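GTP-binding protein (Sulfolobus solfataricus P2, PDB 2QTH) hydrolyses GTP specifically and associates with the 50S ribosomal subunit, where it may act in protein synthesis or ribosome biogenesis. Local coordinates at residues P180-V185 with S258-L263; P294-L299 with D346-L351; K301-N306 with S334-T339. All coordinates share one frame; numbering follows the deposited sequence.

In the fold
A nucleotide-binding domain of the P-loop class rests on a central beta sheet whose strand ends carry the site, and the three contacts sample this plan from core to ligand. Contact 1 pairs strands 181-186 and 260-266. Contact 2, its centre about 9 Å from that of contact 1, sets helix 341-355 against the next strand, 295-300; backbone hydrogen bonds between strands 260-266 and 295-300 link the two. Contact 3 lies about 17 Å, centre to centre, from contact 2 and is nested within the loop that contact 2 closes. Contact 1 closes before contacts 2 and 3 begin. In contact 3 the loops at the ends of strands 295-300 and 327-332 form the guanine pocket.

Contact 1 of 3, residues P180-V185 with S258-L263; sequences PSIGIV and SDALIL
The carboxylate of Asp-259 is met close to its own plane: the backbone N of Ser-181 donates to OD2 over 2.7 Å, on the anti side and 17° out of plane, while CB of Ser-181 lies 3.3 Å from the same OD2. Beyond this polar start, strands 181-186 and 260-266 run parallel in the middle of the P-loop GTPase sheet. The ladder grips Gly-183 at both its peptide atoms, with Gly-183 N bonded to Ala-260 O at 2.9 Å and Gly-183 O taking Ile-262 N at 2.7 Å. Val-185 N reaches Ile-262 O almost straight, at an N-H...O angle of 173°. Leu-261 CD2 and Ser-258 OG both close in on Gly-183 CA, each 3.9 Å from it. On one face Leu-261 and Leu-263 pack on helix 271-288, while Val-185 meets Thr-233 and Phe-236; the other face, with Ile-182, Ile-184, Ala-260 and Ile-262, is covered partly by helix 341-355. Strand 181-186 leads into the GTP-binding loop that begins at Gly-186. Ile-182 and Ile-262 cross at about a right angle, and CG2 of Ile-182, set anti to its N by a chi1 of -52°, presses on CG1 of Ile-262 at 3.5 Å, a snug fit for two carbons.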
loop_
_atom_site.group_PDB
_atom_site.type_symbol
_atom_site.label_atom_id
_atom_site.label_comp_id
_atom_site.label_asym_id
_atom_site.label_seq_id
_atom_site.Cartn_x
_atom_site.Cartn_y
_atom_site.Cartn_z
ATOM N N PRO A 180 19.737 -12.273 4.957
ATOM C CA PRO A 180 19.483 -11.049 4.200
ATOM C C PRO A 180 17.994 -10.673 4.032
ATOM O O PRO A 180 17.135 -11.552 3.912
ATOM C CB PRO A 180 20.096 -11.372 2.848
ATOM C CG PRO A 180 20.059 -12.827 2.760
ATOM C CD PRO A 180 20.289 -13.338 4.096
ATOM N N SER A 181 17.719 -9.372 4.014
ATOM C CA SER A 181 16.382 -8.816 3.972
ATOM C C SER A 181 16.157 -8.132 2.643
ATOM O O SER A 181 16.817 -7.160 2.395
ATOM C CB SER A 181 16.312 -7.680 5.008
ATOM O OG SER A 181 15.496 -8.094 6.040
ATOM N N ILE A 182 15.188 -8.581 1.836
ATOM C CA ILE A 182 14.904 -7.911 0.605
ATOM C C ILE A 182 13.480 -7.381 0.666
ATOM O O ILE A 182 12.534 -8.135 0.725
ATOM C CB ILE A 182 14.903 -8.838 -0.626
ATOM C CG1 ILE A 182 16.190 -9.716 -0.770
ATOM C CG2 ILE A 182 14.715 -7.991 -1.902
ATOM C CD1 ILE A 182 17.442 -8.979 -0.690
ATOM N N GLY A 183 13.370 -6.074 0.527
ATOM C CA GLY A 183 12.083 -5.396 0.553
ATOM C C GLY A 183 11.492 -5.143 -0.798
ATOM O O GLY A 183 12.207 -4.765 -1.740
ATOM N N ILE A 184 10.161 -5.323 -0.914
ATOM C CA ILE A 184 9.522 -5.211 -2.237
ATOM C C ILE A 184 8.821 -3.860 -2.198
ATOM O O ILE A 184 7.898 -3.652 -1.308
ATOM C CB ILE A 184 8.432 -6.336 -2.486
ATOM C CG1 ILE A 184 9.044 -7.751 -2.708
ATOM C CG2 ILE A 184 7.675 -6.056 -3.787
ATOM C CD1 ILE A 184 9.970 -8.162 -1.702
ATOM N N VAL A 185 9.194 -2.969 -3.155
ATOM C CA VAL A 185 8.614 -1.642 -3.206
ATOM C C VAL A 185 8.055 -1.426 -4.594
ATOM O O VAL A 185 8.258 -2.219 -5.500
ATOM C CB VAL A 185 9.661 -0.502 -2.813
ATOM C CG1 VAL A 185 10.147 -0.744 -1.425
ATOM C CG2 VAL A 185 10.854 -0.588 -3.845
ATOM N N SER A 258 15.919 -2.937 5.221
ATOM C CA SER A 258 16.167 -4.082 4.351
ATOM C C SER A 258 17.538 -3.899 3.701
ATOM O O SER A 258 17.982 -2.768 3.392
ATOM C CB SER A 258 15.028 -4.196 3.295
ATOM O OG SER A 258 13.813 -4.666 3.919
ATOM N N ASP A 259 18.236 -5.016 3.528
ATOM C CA ASP A 259 19.554 -5.038 2.909
ATOM C C ASP A 259 19.555 -4.701 1.460
ATOM O O ASP A 259 20.528 -4.189 0.953
ATOM C CB ASP A 259 20.186 -6.415 3.143
ATOM C CG ASP A 259 20.227 -6.710 4.573
ATOM O OD1 ASP A 259 20.790 -5.839 5.283
ATOM O OD2 ASP A 259 19.658 -7.731 5.000
ATOM N N ALA A 260 18.441 -4.977 0.781
ATOM C CA ALA A 260 18.321 -4.727 -0.656
ATOM C C ALA A 260 16.826 -4.551 -0.956
ATOM O O ALA A 260 15.969 -4.880 -0.109
ATOM C CB ALA A 260 18.924 -5.881 -1.487
ATOM N N LEU A 261 16.513 -4.057 -2.138
ATOM C CA LEU A 261 15.100 -3.827 -2.524
ATOM C C LEU A 261 14.816 -4.402 -3.901
ATOM O O LEU A 261 15.670 -4.417 -4.794
ATOM C CB LEU A 261 14.761 -2.307 -2.543
ATOM C CG LEU A 261 14.936 -1.503 -1.242
ATOM C CD1 LEU A 261 14.618 -0.019 -1.462
ATOM C CD2 LEU A 261 14.137 -2.091 -0.096
ATOM N N ILE A 262 13.584 -4.860 -4.079
ATOM C CA ILE A 262 13.073 -5.195 -5.404
ATOM C C ILE A 262 12.094 -4.085 -5.731
ATOM O O ILE A 262 11.130 -3.913 -4.985
ATOM C CB ILE A 262 12.298 -6.556 -5.382
ATOM C CG1 ILE A 262 13.340 -7.733 -5.102
ATOM C CG2 ILE A 262 11.418 -6.743 -6.753
ATOM C CD1 ILE A 262 12.730 -9.192 -4.687
ATOM N N LEU A 263 12.314 -3.385 -6.857
ATOM C CA LEU A 263 11.389 -2.333 -7.293
ATOM C C LEU A 263 10.555 -2.796 -8.447
ATOM O O LEU A 263 11.077 -3.201 -9.544
ATOM C CB LEU A 263 12.182 -1.110 -7.768
ATOM C CG LEU A 263 11.370 -0.006 -8.430
ATOM C CD1 LEU A 263 10.351 0.605 -7.494
ATOM C CD2 LEU A 263 12.388 1.198 -8.991
#

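Contact 2 of 3, residues P294-L299 with D346-L351; sequences PILVTL and DKIYQL
Leu-296 and Leu-351, with Pro-294 beside them, carry most of this contact, in which a helix packs on a sheet as in the layered alpha/beta fold of P-loop GTPases. Over the segments 346-351 and 295-299 the helix runs nearly antiparallel to the strand, at 173°, their axes 10.5 Å apart at closest. That spacing is bridged by apolar groups alone.

Leu-296 has the most surface buried. Its CG stands anti to the backbone N (chi1 172°), which carries the branched end off the strand and up to the helix. There CD2 is the busy methyl: it lies 4.0 Å from CB of Lys-347 and meets CD1 of Ile-348 at 3.3 Å, with the Leu-296 side chain crossing each of the other two at about a right angle. The Ile-348 contact is very short and the isoleucine's chi2 of -12° is nearly eclipsed, so the exact place of that CD1 is doubtful.

Leu-351, one helical turn further on, divides its two methyls between the strand residues. CD1 packs on CB of Pro-294 at 3.6 Å, where the strand is about to begin, whereas CD2 looks to CB of Leu-296 at a looser 4.5 Å. The helix is seated on neighbouring strands as well: Leu-351 also touches Phe-328 and Ala-260, and Ile-348 touches Ile-262. The backbone of Leu-296 is held within the sheet by bonds to Leu-261 and Leu-263 of the neighbouring strand.

Lys-347 marks the polar border. Its chain bends at chi2 just after the CB that touches Leu-296, and leads the ammonium away from the apolar layer to a salt bridge with Asp-329. The same NZ also donates to OE1 of Gln-350, at 3.2 Å.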
loop_
_atom_site.group_PDB
_atom_site.type_symbol
_atom_site.label_atom_id
_atom_site.label_comp_id
_atom_site.label_asym_id
_atom_site.label_seq_id
_atom_site.Cartn_x
_atom_site.Cartn_y
_atom_site.Cartn_z
ATOM N N PRO A 294 21.496 -2.300 -2.794
ATOM C CA PRO A 294 21.289 -2.760 -4.129
ATOM C C PRO A 294 19.818 -2.788 -4.496
ATOM O O PRO A 294 19.024 -3.181 -3.654
ATOM C CB PRO A 294 21.876 -4.146 -4.108
ATOM C CG PRO A 294 22.949 -4.047 -3.029
ATOM C CD PRO A 294 22.299 -3.214 -1.966
ATOM N N ILE A 295 19.470 -2.400 -5.731
ATOM C CA ILE A 295 18.046 -2.473 -6.161
ATOM C C ILE A 295 17.872 -3.348 -7.370
ATOM O O ILE A 295 18.536 -3.144 -8.409
ATOM C CB ILE A 295 17.446 -1.029 -6.405
ATOM C CG1 ILE A 295 17.460 -0.250 -5.040
ATOM C CG2 ILE A 295 16.030 -1.187 -7.000
ATOM C CD1 ILE A 295 16.700 1.108 -5.153
ATOM N N LEU A 296 17.038 -4.379 -7.254
ATOM C CA LEU A 296 16.713 -5.188 -8.402
ATOM C C LEU A 296 15.371 -4.705 -8.937
ATOM O O LEU A 296 14.357 -4.774 -8.225
ATOM C CB LEU A 296 16.526 -6.633 -7.958
ATOM C CG LEU A 296 15.994 -7.668 -8.989
ATOM C CD1 LEU A 296 16.833 -7.756 -10.258
ATOM C CD2 LEU A 296 15.904 -9.170 -8.325
ATOM N N VAL A 297 15.329 -4.285 -10.199
ATOM C CA VAL A 297 14.112 -3.726 -10.788
ATOM C C VAL A 297 13.408 -4.862 -11.559
ATOM O O VAL A 297 14.053 -5.553 -12.342
ATOM C CB VAL A 297 14.435 -2.496 -11.731
ATOM C CG1 VAL A 297 13.141 -1.879 -12.223
ATOM C CG2 VAL A 297 15.285 -1.444 -11.013
ATOM N N THR A 298 12.100 -5.107 -11.298
ATOM C CA THR A 298 11.415 -6.075 -12.077
ATOM C C THR A 298 10.318 -5.407 -12.862
ATOM O O THR A 298 9.365 -4.887 -12.285
ATOM C CB THR A 298 10.789 -7.211 -11.184
ATOM O OG1 THR A 298 9.921 -6.633 -10.175
ATOM C CG2 THR A 298 11.861 -7.898 -10.406
ATOM N N LEU A 299 10.418 -5.522 -14.184
ATOM C CA LEU A 299 9.456 -4.936 -15.060
ATOM C C LEU A 299 8.403 -6.021 -15.196
ATOM O O LEU A 299 8.695 -7.073 -15.729
ATOM C CB LEU A 299 10.236 -4.609 -16.341
ATOM C CG LEU A 299 9.489 -3.812 -17.391
ATOM C CD1 LEU A 299 9.066 -2.457 -16.679
ATOM C CD2 LEU A 299 10.344 -3.549 -18.626
ATOM N N ASP A 346 16.826 -16.883 -9.403
ATOM C CA ASP A 346 18.254 -16.921 -9.496
ATOM C C ASP A 346 18.875 -15.547 -9.162
ATOM O O ASP A 346 19.936 -15.479 -8.573
ATOM C CB ASP A 346 18.721 -17.306 -10.892
ATOM C CG ASP A 346 18.452 -18.794 -11.238
ATOM O OD1 ASP A 346 18.296 -19.557 -10.274
ATOM O OD2 ASP A 346 18.408 -19.158 -12.463
ATOM N N LYS A 347 18.221 -14.482 -9.599
ATOM C CA LYS A 347 18.757 -13.146 -9.310
ATOM C C LYS A 347 18.642 -12.803 -7.808
ATOM O O LYS A 347 19.575 -12.168 -7.272
ATOM C CB LYS A 347 18.011 -12.095 -10.143
ATOM C CG LYS A 347 18.295 -12.293 -11.646
ATOM C CD LYS A 347 19.753 -11.821 -11.838
ATOM C CE LYS A 347 20.212 -11.967 -13.249
ATOM N NZ LYS A 347 21.568 -11.421 -13.226
ATOM N N ILE A 348 17.567 -13.251 -7.139
ATOM C CA ILE A 348 17.451 -13.075 -5.658
ATOM C C ILE A 348 18.568 -13.883 -5.000
ATOM O O ILE A 348 19.295 -13.384 -4.144
ATOM C CB ILE A 348 16.067 -13.519 -5.045
ATOM C CG1 ILE A 348 14.881 -12.639 -5.522
ATOM C CG2 ILE A 348 16.099 -13.497 -3.490
ATOM C CD1 ILE A 348 15.396 -11.551 -6.150
ATOM N N TYR A 349 18.793 -15.100 -5.474
ATOM C CA TYR A 349 19.920 -15.860 -4.908
ATOM C C TYR A 349 21.261 -15.153 -5.157
ATOM O O TYR A 349 22.117 -15.075 -4.248
ATOM C CB TYR A 349 20.002 -17.305 -5.502
ATOM C CG TYR A 349 21.138 -18.105 -4.870
ATOM C CD1 TYR A 349 20.936 -18.762 -3.654
ATOM C CD2 TYR A 349 22.385 -18.223 -5.493
ATOM C CE1 TYR A 349 21.962 -19.474 -3.064
ATOM C CE2 TYR A 349 23.436 -18.958 -4.899
ATOM C CZ TYR A 349 23.214 -19.571 -3.687
ATOM O OH TYR A 349 24.229 -20.299 -3.088
ATOM N N GLN A 350 21.500 -14.676 -6.365
ATOM C CA GLN A 350 22.821 -14.011 -6.594
ATOM C C GLN A 350 22.968 -12.764 -5.718
ATOM O O GLN A 350 24.033 -12.449 -5.192
ATOM C CB GLN A 350 23.015 -13.615 -8.053
ATOM C CG GLN A 350 23.074 -14.785 -9.087
ATOM C CD GLN A 350 22.698 -14.333 -10.535
ATOM O OE1 GLN A 350 22.985 -13.206 -10.931
ATOM N NE2 GLN A 350 21.962 -15.184 -11.271
ATOM N N LEU A 351 21.876 -12.023 -5.575
ATOM C CA LEU A 351 21.903 -10.807 -4.771
ATOM C C LEU A 351 22.153 -11.202 -3.279
ATOM O O LEU A 351 22.972 -10.594 -2.610
ATOM C CB LEU A 351 20.571 -10.051 -5.012
ATOM C CG LEU A 351 20.240 -8.859 -4.096
ATOM C CD1 LEU A 351 21.330 -7.744 -4.193
ATOM C CD2 LEU A 351 18.803 -8.343 -4.529
#

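Contact 3 of 3, residues K301-N306 with S334-T339; sequences KIDKIN and SALKRT. With GDP (guanosine-5'-diphosphate), chain H.
Ser-334 and Asp-303 form the tight heart of this contact, where the Asn-Lys-x-Asp motif of G proteins meets the loop that follows the last strand of the sheet. The hydroxyl OG of Ser-334 donates to OD1 of Asp-303 at 2.5 Å, from above the carboxylate plane and 58° out of it. Acting also as acceptor, OG takes the backbone N of Lys-337 at 3.0 Å, an ST motif that fixes the hydroxyl's position. The carboxylate, swung between its own N and carbonyl carbon (chi1 53°), serves the guanine too: GDP N1 donates to OD1 over 2.9 Å at 173°, and GDP N2 bonds OD2, though the place of N2 is less sure. Leu-336 N completes the reading of the base by donating to GDP O6 at 3.2 Å.

The ring is sandwiched, Lys-301 CG lying 3.5 Å from GDP C6 over one face and Leu-336 CB 3.4 Å from GDP C6 over the other. Lys-301 extends on along the base until NZ binds GDP O4' and the carbonyl of Asn-189.

By comparison the outer part is loose. Ile-302 CD1 and Thr-339 CG2 are 4.1 Å apart, and exposed Lys-337 merely lays its CG near Asp-303 while its ammonium leads away. Replacing Asp-303 with an alanine would probably leave guanine N1 without its acceptor and the Ser-334 hydroxyl without the carboxylate it donates to. Accepting from N1 while donating to O6, with N2 a probable further donor, is a pattern that guanine satisfies and adenine cannot, consistent with this enzyme's specificity for GTP.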
loop_
_atom_site.group_PDB
_atom_site.type_symbol
_atom_site.label_atom_id
_atom_site.label_comp_id
_atom_site.label_asym_id
_atom_site.label_seq_id
_atom_site.Cartn_x
_atom_site.Cartn_y
_atom_site.Cartn_z
ATOM N N LYS A 301 4.250 -7.747 -15.397
ATOM C CA LYS A 301 3.015 -7.788 -16.202
ATOM C C LYS A 301 3.339 -7.862 -17.666
ATOM O O LYS A 301 2.538 -7.439 -18.497
ATOM C CB LYS A 301 2.067 -6.598 -15.929
ATOM C CG LYS A 301 1.799 -6.368 -14.472
ATOM C CD LYS A 301 0.635 -5.301 -14.268
ATOM C CE LYS A 301 0.141 -5.252 -12.836
ATOM N NZ LYS A 301 -1.130 -4.384 -12.699
ATOM N N ILE A 302 4.515 -8.387 -17.987
ATOM C CA ILE A 302 4.984 -8.414 -19.355
ATOM C C ILE A 302 4.048 -9.166 -20.273
ATOM O O ILE A 302 4.061 -8.902 -21.471
ATOM C CB ILE A 302 6.432 -8.956 -19.534
ATOM C CG1 ILE A 302 6.527 -10.486 -19.233
ATOM C CG2 ILE A 302 7.502 -7.982 -18.821
ATOM C CD1 ILE A 302 7.978 -11.058 -19.388
ATOM N N ASP A 303 3.253 -10.078 -19.715
ATOM C CA ASP A 303 2.242 -10.797 -20.497
ATOM C C ASP A 303 1.195 -9.871 -21.135
ATOM O O ASP A 303 0.671 -10.181 -22.222
ATOM C CB ASP A 303 1.511 -11.864 -19.648
ATOM C CG ASP A 303 0.942 -11.310 -18.380
ATOM O OD1 ASP A 303 1.740 -10.885 -17.489
ATOM O OD2 ASP A 303 -0.302 -11.318 -18.253
ATOM N N LYS A 304 0.875 -8.788 -20.427
ATOM C CA LYS A 304 -0.162 -7.817 -20.823
ATOM C C LYS A 304 0.385 -6.711 -21.724
ATOM O O LYS A 304 -0.352 -5.790 -22.054
ATOM C CB LYS A 304 -0.720 -7.118 -19.580
ATOM C CG LYS A 304 -1.710 -7.874 -18.755
ATOM C CD LYS A 304 -1.889 -7.186 -17.331
ATOM C CE LYS A 304 -2.722 -5.855 -17.321
ATOM N NZ LYS A 304 -3.168 -5.412 -15.901
ATOM N N ILE A 305 1.673 -6.744 -22.055
ATOM C CA ILE A 305 2.291 -5.684 -22.856
ATOM C C ILE A 305 1.616 -5.560 -24.238
ATOM O O ILE A 305 1.213 -4.451 -24.667
ATOM C CB ILE A 305 3.799 -5.957 -23.059
ATOM C CG1 ILE A 305 4.621 -5.410 -21.898
ATOM C CG2 ILE A 305 4.342 -5.274 -24.332
ATOM C CD1 ILE A 305 6.113 -5.289 -22.257
ATOM N N ASN A 306 1.466 -6.706 -24.903
ATOM C CA ASN A 306 1.115 -6.734 -26.330
ATOM C C ASN A 306 1.846 -5.582 -27.078
ATOM O O ASN A 306 1.258 -4.523 -27.346
ATOM C CB ASN A 306 -0.423 -6.705 -26.490
ATOM C CG ASN A 306 -1.156 -7.661 -25.506
ATOM O OD1 ASN A 306 -1.731 -7.227 -24.481
ATOM N ND2 ASN A 306 -1.154 -8.966 -25.835
ATOM N N SER A 334 6.587 -11.911 -15.487
ATOM C CA SER A 334 5.136 -11.861 -15.262
ATOM C C SER A 334 4.828 -12.639 -13.990
ATOM O O SER A 334 4.954 -13.861 -13.957
ATOM C CB SER A 334 4.316 -12.348 -16.442
ATOM O OG SER A 334 2.986 -12.518 -15.986
ATOM N N ALA A 335 4.534 -11.926 -12.918
ATOM C CA ALA A 335 4.236 -12.636 -11.643
ATOM C C ALA A 335 2.934 -13.439 -11.720
ATOM O O ALA A 335 2.829 -14.478 -11.069
ATOM C CB ALA A 335 4.228 -11.689 -10.450
ATOM N N LEU A 336 2.004 -12.992 -12.571
ATOM C CA LEU A 336 0.722 -13.663 -12.773
ATOM C C LEU A 336 0.879 -14.920 -13.604
ATOM O O LEU A 336 0.319 -15.966 -13.278
ATOM C CB LEU A 336 -0.284 -12.762 -13.520
ATOM C CG LEU A 336 -1.620 -13.408 -13.916
ATOM C CD1 LEU A 336 -2.541 -13.439 -12.644
ATOM C CD2 LEU A 336 -2.310 -12.641 -15.136
ATOM N N LYS A 337 1.629 -14.820 -14.697
ATOM C CA LYS A 337 1.724 -15.939 -15.629
ATOM C C LYS A 337 2.937 -16.805 -15.363
ATOM O O LYS A 337 3.128 -17.844 -16.027
ATOM C CB LYS A 337 1.708 -15.444 -17.063
ATOM C CG LYS A 337 0.310 -15.063 -17.546
ATOM C CD LYS A 337 -0.740 -16.131 -17.286
ATOM C CE LYS A 337 -2.107 -15.552 -17.568
ATOM N NZ LYS A 337 -2.980 -16.519 -18.274
ATOM N N ARG A 338 3.748 -16.397 -14.399
ATOM C CA ARG A 338 4.915 -17.166 -13.975
ATOM C C ARG A 338 5.926 -17.194 -15.111
ATOM O O ARG A 338 6.435 -18.258 -15.511
ATOM C CB ARG A 338 4.514 -18.627 -13.482
ATOM C CG ARG A 338 3.910 -18.686 -12.043
ATOM C CD ARG A 338 3.141 -20.004 -11.660
ATOM N NE ARG A 338 2.268 -20.364 -12.783
ATOM C CZ ARG A 338 0.962 -20.131 -12.878
ATOM N NH1 ARG A 338 0.270 -19.627 -11.861
ATOM N NH2 ARG A 338 0.330 -20.456 -13.992
ATOM N N THR A 339 6.134 -16.050 -15.748
ATOM C CA THR A 339 7.177 -15.949 -16.745
ATOM C C THR A 339 8.420 -15.378 -16.120
ATOM O O THR A 339 8.381 -14.303 -15.467
ATOM C CB THR A 339 6.739 -14.947 -17.811
ATOM O OG1 THR A 339 5.360 -15.198 -18.092
ATOM C CG2 THR A 339 7.564 -15.122 -19.024
HETATM P PB GDP H . 0.153 -4.285 -5.762
HETATM O O1B GDP H . -0.926 -3.285 -5.343
HETATM O O2B GDP H . 1.419 -3.520 -6.095
HETATM O O3B GDP H . 0.441 -5.157 -4.606
HETATM O O3A GDP H . -0.218 -5.216 -6.973
HETATM P PA GDP H . -0.797 -6.806 -6.832
HETATM O O1A GDP H . 0.071 -7.984 -6.829
HETATM O O2A GDP H . -1.833 -6.848 -5.723
HETATM O "O5'" GDP H . -1.354 -6.815 -8.343
HETATM C "C5'" GDP H . -2.077 -5.699 -8.864
HETATM C "C4'" GDP H . -3.149 -6.292 -9.775
HETATM O "O4'" GDP H . -2.467 -6.676 -10.975
HETATM C "C3'" GDP H . -3.793 -7.565 -9.251
HETATM O "O3'" GDP H . -5.023 -7.684 -9.968
HETATM C "C2'" GDP H . -2.864 -8.650 -9.737
HETATM O "O2'" GDP H . -3.566 -9.860 -10.013
HETATM C "C1'" GDP H . -2.337 -8.098 -11.061
HETATM N N9 GDP H . -0.960 -8.556 -11.398
HETATM C C8 GDP H . 0.141 -8.696 -10.607
HETATM N N7 GDP H . 1.245 -9.163 -11.298
HETATM C C5 GDP H . 0.809 -9.341 -12.590
HETATM C C6 GDP H . 1.381 -9.813 -13.880
HETATM O O6 GDP H . 2.551 -10.161 -13.920
HETATM N N1 GDP H . 0.631 -9.830 -15.012
HETATM C C2 GDP H . -0.653 -9.464 -14.998
HETATM N N2 GDP H . -1.332 -9.551 -16.176
HETATM N N3 GDP H . -1.284 -9.011 -13.849
HETATM C C4 GDP H . -0.626 -8.942 -12.649
#